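Local coordinates for protein SPI-1 type 3 secretion system secretin (PDB 4G08) that forms a ring-shaped multimer with an apparent central pore in the outer membrane, part of the type III secretion system that injects bacterial effector proteins into host cells, at residues A[96-99]-A[100-104]; A[134-137]-A[138-142]. One frame throughout, in Å; residues are numbered along the deposited sequence.

Interaction 1 (A[96-99]-A[100-104]); sequences RNVS and LNEFN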
ATOM      1  N   ARG A  96      13.333 -15.674  10.543  1.00 18.22           N
ATOM      2  CA  ARG A  96      14.032 -16.913  10.894  1.00 17.47           C
ATOM      3  C   ARG A  96      13.258 -17.843  11.834  1.00 26.23           C
ATOM      4  O   ARG A  96      13.541 -19.041  11.871  1.00 22.41           O
ATOM      5  CB  ARG A  96      15.389 -16.602  11.516  1.00 20.13           C
ATOM      6  CG  ARG A  96      16.124 -15.442  10.878  1.00 23.50           C
ATOM      7  CD  ARG A  96      16.854 -15.943   9.653  1.00 27.19           C
ATOM      8  NE  ARG A  96      17.537 -14.896   8.916  1.00 20.16           N
ATOM      9  CZ  ARG A  96      18.068 -15.089   7.718  1.00 25.63           C
ATOM     10  NH1 ARG A  96      18.043 -16.298   7.177  1.00 21.75           N
ATOM     11  NH2 ARG A  96      18.635 -14.087   7.074  1.00 19.91           N
ATOM     12  N   ASN A  97      12.476 -17.271  12.747  1.00 19.35           N
ATOM     13  CA  ASN A  97      11.947 -18.033  13.891  1.00 19.49           C
ATOM     14  C   ASN A  97      10.443 -18.258  13.859  1.00 20.47           C
ATOM     15  O   ASN A  97       9.866 -18.802  14.802  1.00 19.28           O
ATOM     16  CB  ASN A  97      12.325 -17.358  15.207  1.00 21.40           C
ATOM     17  CG  ASN A  97      13.808 -17.093  15.308  1.00 24.52           C
ATOM     18  OD1 ASN A  97      14.620 -17.945  14.959  1.00 25.05           O
ATOM     19  ND2 ASN A  97      14.164 -15.849  15.596  1.00 23.55           N
ATOM     20  N   VAL A  98       9.829 -17.900  12.742  1.00 21.74           N
ATOM     21  CA  VAL A  98       8.402 -18.088  12.548  1.00 19.04           C
ATOM     22  C   VAL A  98       8.148 -18.533  11.120  1.00 24.23           C
ATOM     23  O   VAL A  98       8.916 -18.198  10.223  1.00 22.62           O
ATOM     24  CB  VAL A  98       7.670 -16.771  12.795  1.00 28.37           C
ATOM     25  CG1 VAL A  98       6.354 -16.731  12.046  1.00 32.79           C
ATOM     26  CG2 VAL A  98       7.454 -16.589  14.280  1.00 22.50           C
ATOM     27  N   SER A  99       7.127 -19.357  10.922  1.00 26.42           N
ATOM     28  CA  SER A  99       6.798 -19.811   9.578  1.00 24.06           C
ATOM     29  C   SER A  99       6.229 -18.659   8.785  1.00 26.09           C
ATOM     30  O   SER A  99       5.548 -17.791   9.327  1.00 21.34           O
ATOM     31  CB  SER A  99       5.803 -20.971   9.593  1.00 26.34           C
ATOM     32  OG  SER A  99       4.548 -20.580  10.120  1.00 30.55           O
ATOM     33  N   LEU A 100       6.524 -18.659   7.496  1.00 22.63           N
ATOM     34  CA  LEU A 100       6.024 -17.625   6.632  1.00 22.53           C
ATOM     35  C   LEU A 100       4.511 -17.639   6.690  1.00 24.18           C
ATOM     36  O   LEU A 100       3.881 -16.619   6.721  1.00 19.80           O
ATOM     37  CB  LEU A 100       6.518 -17.816   5.215  1.00 22.90           C
ATOM     38  CG  LEU A 100       5.978 -16.825   4.188  1.00 27.56           C
ATOM     39  CD1 LEU A 100       6.213 -15.411   4.593  1.00 32.24           C
ATOM     40  CD2 LEU A 100       6.554 -17.074   2.799  1.00 36.82           C
ATOM     41  N   ASN A 101       3.950 -18.834   6.757  1.00 26.67           N
ATOM     42  CA  ASN A 101       2.517 -18.955   6.822  1.00 29.04           C
ATOM     43  C   ASN A 101       1.910 -18.378   8.091  1.00 21.50           C
ATOM     44  O   ASN A 101       0.912 -17.728   8.033  1.00 24.04           O
ATOM     45  CB  ASN A 101       2.053 -20.392   6.548  1.00 33.18           C
ATOM     46  CG  ASN A 101       0.605 -20.468   6.157  1.00 32.97           C
ATOM     47  OD1 ASN A 101       0.246 -20.168   5.043  1.00 41.41           O
ATOM     48  ND2 ASN A 101      -0.230 -20.828   7.089  1.00 42.48           N
ATOM     49  N   GLU A 102       2.551 -18.592   9.218  1.00 24.88           N
ATOM     50  CA  GLU A 102       2.141 -18.004  10.495  1.00 27.30           C
ATOM     51  C   GLU A 102       2.217 -16.480  10.438  1.00 25.16           C
ATOM     52  O   GLU A 102       1.356 -15.789  10.976  1.00 22.55           O
ATOM     53  CB  GLU A 102       3.068 -18.534  11.596  1.00 30.44           C
ATOM     54  CG  GLU A 102       2.696 -18.208  13.036  1.00 41.31           C
ATOM     55  CD  GLU A 102       3.758 -18.683  14.025  1.00 50.45           C
ATOM     56  OE1 GLU A 102       4.702 -19.392  13.601  1.00 45.18           O
ATOM     57  OE2 GLU A 102       3.684 -18.294  15.212  1.00 51.30           O
ATOM     58  N   PHE A 103       3.282 -15.964   9.841  1.00 21.97           N
ATOM     59  CA  PHE A 103       3.473 -14.523   9.748  1.00 15.55           C
ATOM     60  C   PHE A 103       2.457 -13.863   8.818  1.00 17.25           C
ATOM     61  O   PHE A 103       1.798 -12.893   9.189  1.00 19.43           O
ATOM     62  CB  PHE A 103       4.885 -14.220   9.274  1.00 18.60           C
ATOM     63  CG  PHE A 103       5.181 -12.765   9.188  1.00 18.44           C
ATOM     64  CD1 PHE A 103       5.130 -11.978  10.320  1.00 17.55           C
ATOM     65  CD2 PHE A 103       5.381 -12.165   7.965  1.00 16.57           C
ATOM     66  CE1 PHE A 103       5.370 -10.628  10.244  1.00 16.00           C
ATOM     67  CE2 PHE A 103       5.572 -10.809   7.874  1.00 16.21           C
ATOM     68  CZ  PHE A 103       5.571 -10.040   9.016  1.00 14.65           C
ATOM     69  N   ASN A 104       2.208 -14.509   7.687  1.00 18.61           N
ATOM     70  CA  ASN A 104       1.171 -14.084   6.761  1.00 19.81           C
ATOM     71  C   ASN A 104      -0.175 -13.977   7.446  1.00 20.56           C
ATOM     72  O   ASN A 104      -0.873 -12.973   7.316  1.00 22.28           O
ATOM     73  CB  ASN A 104       1.047 -15.103   5.642  1.00 23.93           C
ATOM     74  CG  ASN A 104       1.647 -14.619   4.350  1.00 29.30           C
ATOM     75  OD1 ASN A 104       1.240 -13.594   3.801  1.00 34.29           O
ATOM     76  ND2 ASN A 104       2.545 -15.417   3.797  1.00 37.19           N
TER

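Interaction 2 (A[134-137]-A[138-142]); sequences PVYV and DMVVN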
ATOM      1  N   PRO A 134       5.779   2.481   0.521  1.00 17.66           N
ATOM      2  CA  PRO A 134       6.709   2.578   1.623  1.00 18.80           C
ATOM      3  C   PRO A 134       6.052   2.420   2.989  1.00 18.14           C
ATOM      4  O   PRO A 134       6.530   1.656   3.825  1.00 17.81           O
ATOM      5  CB  PRO A 134       7.279   3.980   1.456  1.00 21.35           C
ATOM      6  CG  PRO A 134       7.273   4.191  -0.016  1.00 18.79           C
ATOM      7  CD  PRO A 134       6.097   3.432  -0.556  1.00 20.12           C
ATOM      8  N   VAL A 135       4.917   3.062   3.198  1.00 16.41           N
ATOM      9  CA  VAL A 135       4.262   2.947   4.483  1.00 15.46           C
ATOM     10  C   VAL A 135       3.876   1.495   4.799  1.00 17.41           C
ATOM     11  O   VAL A 135       3.938   1.064   5.953  1.00 17.37           O
ATOM     12  CB  VAL A 135       3.014   3.817   4.538  1.00 19.07           C
ATOM     13  CG1 VAL A 135       2.012   3.322   3.518  1.00 19.91           C
ATOM     14  CG2 VAL A 135       2.432   3.785   5.934  1.00 24.96           C
ATOM     15  N   TYR A 136       3.526   0.733   3.771  1.00 13.95           N
ATOM     16  CA  TYR A 136       3.185  -0.684   3.940  1.00 15.74           C
ATOM     17  C   TYR A 136       4.413  -1.533   4.257  1.00 12.69           C
ATOM     18  O   TYR A 136       4.410  -2.335   5.195  1.00 14.52           O
ATOM     19  CB  TYR A 136       2.508  -1.202   2.674  1.00 14.24           C
ATOM     20  CG  TYR A 136       2.165  -2.663   2.715  1.00 12.73           C
ATOM     21  CD1 TYR A 136       1.174  -3.142   3.553  1.00 17.98           C
ATOM     22  CD2 TYR A 136       2.746  -3.538   1.821  1.00 16.59           C
ATOM     23  CE1 TYR A 136       0.859  -4.481   3.578  1.00 19.16           C
ATOM     24  CE2 TYR A 136       2.413  -4.862   1.810  1.00 14.28           C
ATOM     25  CZ  TYR A 136       1.480  -5.330   2.695  1.00 17.40           C
ATOM     26  OH  TYR A 136       1.098  -6.646   2.602  1.00 23.83           O
ATOM     27  N   VAL A 137       5.443  -1.379   3.445  1.00 11.83           N
ATOM     28  CA  VAL A 137       6.638  -2.188   3.576  1.00 14.63           C
ATOM     29  C   VAL A 137       7.298  -1.942   4.923  1.00 16.23           C
ATOM     30  O   VAL A 137       7.723  -2.876   5.598  1.00 12.88           O
ATOM     31  CB  VAL A 137       7.631  -1.874   2.451  1.00 17.34           C
ATOM     32  CG1 VAL A 137       8.951  -2.577   2.707  1.00 21.40           C
ATOM     33  CG2 VAL A 137       7.053  -2.308   1.114  1.00 16.86           C
ATOM     34  N   ASP A 138       7.252  -0.698   5.381  1.00 13.75           N
ATOM     35  CA  ASP A 138       7.819  -0.356   6.678  1.00 15.13           C
ATOM     36  C   ASP A 138       7.106  -1.117   7.787  1.00 16.60           C
ATOM     37  O   ASP A 138       7.731  -1.635   8.710  1.00 13.25           O
ATOM     38  CB  ASP A 138       7.692   1.141   6.933  1.00 15.03           C
ATOM     39  CG  ASP A 138       8.660   1.958   6.109  1.00 33.84           C
ATOM     40  OD1 ASP A 138       9.560   1.367   5.477  1.00 30.39           O
ATOM     41  OD2 ASP A 138       8.577   3.202   6.168  1.00 34.93           O
ATOM     42  N   MET A 139       5.790  -1.191   7.682  1.00 13.16           N
ATOM     43  CA  MET A 139       5.002  -1.986   8.598  1.00 15.23           C
ATOM     44  C   MET A 139       5.401  -3.451   8.523  1.00 16.72           C
ATOM     45  O   MET A 139       5.560  -4.108   9.547  1.00 11.79           O
ATOM     46  CB  MET A 139       3.526  -1.824   8.264  1.00 16.22           C
ATOM     47  CG  MET A 139       2.579  -2.475   9.251  1.00 19.64           C
ATOM     48  SD  MET A 139       2.178  -4.170   8.810  1.00 19.53           S
ATOM     49  CE  MET A 139       1.565  -3.893   7.160  1.00 19.71           C
ATOM     50  N   VAL A 140       5.584  -3.977   7.318  1.00 13.62           N
ATOM     51  CA  VAL A 140       5.848  -5.405   7.199  1.00  8.35           C
ATOM     52  C   VAL A 140       7.194  -5.747   7.815  1.00 11.38           C
ATOM     53  O   VAL A 140       7.331  -6.718   8.554  1.00 13.62           O
ATOM     54  CB  VAL A 140       5.829  -5.878   5.743  1.00 11.58           C
ATOM     55  CG1 VAL A 140       6.359  -7.293   5.672  1.00 13.52           C
ATOM     56  CG2 VAL A 140       4.419  -5.816   5.188  1.00 11.86           C
ATOM     57  N   VAL A 141       8.173  -4.900   7.551  1.00 13.65           N
ATOM     58  CA  VAL A 141       9.493  -5.067   8.115  1.00 15.53           C
ATOM     59  C   VAL A 141       9.469  -4.973   9.635  1.00 17.40           C
ATOM     60  O   VAL A 141      10.074  -5.800  10.317  1.00 16.26           O
ATOM     61  CB  VAL A 141      10.426  -3.993   7.563  1.00 20.54           C
ATOM     62  CG1 VAL A 141      11.735  -3.981   8.328  1.00 21.56           C
ATOM     63  CG2 VAL A 141      10.661  -4.240   6.086  1.00 17.68           C
ATOM     64  N   ASN A 142       8.807  -3.958  10.178  1.00 14.23           N
ATOM     65  CA  ASN A 142       8.702  -3.880  11.627  0.56 18.03           C
ATOM     66  C   ASN A 142       8.018  -5.113  12.182  1.00 17.53           C
ATOM     67  O   ASN A 142       8.437  -5.622  13.217  1.00 18.28           O
ATOM     68  CB  ASN A 142       7.984  -2.622  12.104  0.56 18.93           C
ATOM     69  CG  ASN A 142       7.864  -2.563  13.616  0.56 18.14           C
ATOM     70  OD1 ASN A 142       8.868  -2.593  14.333  0.56 18.80           O
ATOM     71  ND2 ASN A 142       6.633  -2.630  14.111  0.56 15.47           N
TER

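Interaction 1 (A[96-99]-A[100-104])
Ser99 N-caps helix 100-109, the first helix of the secretin short domain in this periplasmic part of InvG. Its OG turns back over the first turn and accepts the backbone N-H of Glu102; OG and Glu102 N are 3.0 Å apart, and the N-H points at the oxygen with an angle of 150°. The first torsion of Ser99, 65°, sets OG between its own backbone N and carbonyl carbon, and from there it reaches the amide three residues on. A serine suits the position because its hydroxyl sits one bond beyond CB, short enough to curl back to the backbone. The same residue also starts the main-chain ladder: Phe103 N donates to Ser99 O at 3.0 Å. The next bond of the ladder joins Asn104 N to Leu100 O.

Just before the cap, Val98 adds an apolar contact. Its CG1 branch meets CB of Phe103 at 4.0 Å and lies against the side chain of Glu102, which crosses it at about a right angle. Glu102 runs out extended, with CG anti to the backbone N (chi1 -171°), and this carries its carboxylate back along the loop until OE1 stands 3.5 Å from Val98 CG1. The aliphatic part of the glutamate thus flanks the valine, while Glu102 as a whole is exposed. Val98 and Phe103 turn inward instead: both touch Met147 of helix 134-150, and Phe103 also packs on Ala143 and Ala144, whose small side chains suit a bulky ring.

Ser99 OG thus satisfies the amide of Glu102, which comes before the regular ladder begins, and a negative carboxylate near this end would probably interact favourably with the helix dipole.

Interaction 2 (A[134-137]-A[138-142])
The Tyr136 ring carries the CG2 methyl of Val140 over one face, 4.0 Å from the ring centroid and 16° off the normal, a CH-pi contact displaced toward the rim that bears CZ. Met139 reaches the same ring at a slant, its CE 3.7 Å from Tyr136 CE1. The methionine chain bends at chi2 (-91°) and again at chi3, which folds the terminal methyl back toward the tyrosine; the unbranched, flexible chain of methionine allows this fold. Tyr74 meets the ring with its plane turned by about 50°, and the hydroxyl donates to the backbone O of Tyr117.

All of this sits on the first turns of helix 134-150, which packs on the three-stranded antiparallel sheet of the short domain. Pro134 fits the first turn, where a missing amide hydrogen costs nothing, and its O accepts Asp138 N at 2.9 Å. Val141 N bonds to Val137 O at 2.8 Å, and the bond from Met139 N to Val135 O is weak. Val137 CG1 and Val141 CG2, 4.1 Å apart, lie side by side one helical turn apart, and both residues touch strand 89-94, from which Arg89 makes a salt bridge to Asp138 OD1.

From the N terminus, the chain leaves strand 89-94, passes through the loop at 96-99 and enters helix 100-109, where interaction 1 closes its short turn. It then runs through strands 120-121 and 127-132 before interaction 2 closes within the opening turns of helix 134-150. The two lie in series, neither nested nor crossed, with centres about 16 Å apart. They touch directly where Phe103 CZ approaches Val140 O at 3.8 Å, so the two helices of the short domain meet beside its sheet. Further along helix 134-150, Asp148 accepts the backbone amides of Arg96 and Asn97, tying the loop to that helix; at its start, Tyr83 and Tyr74 join it to the preceding N0 domain.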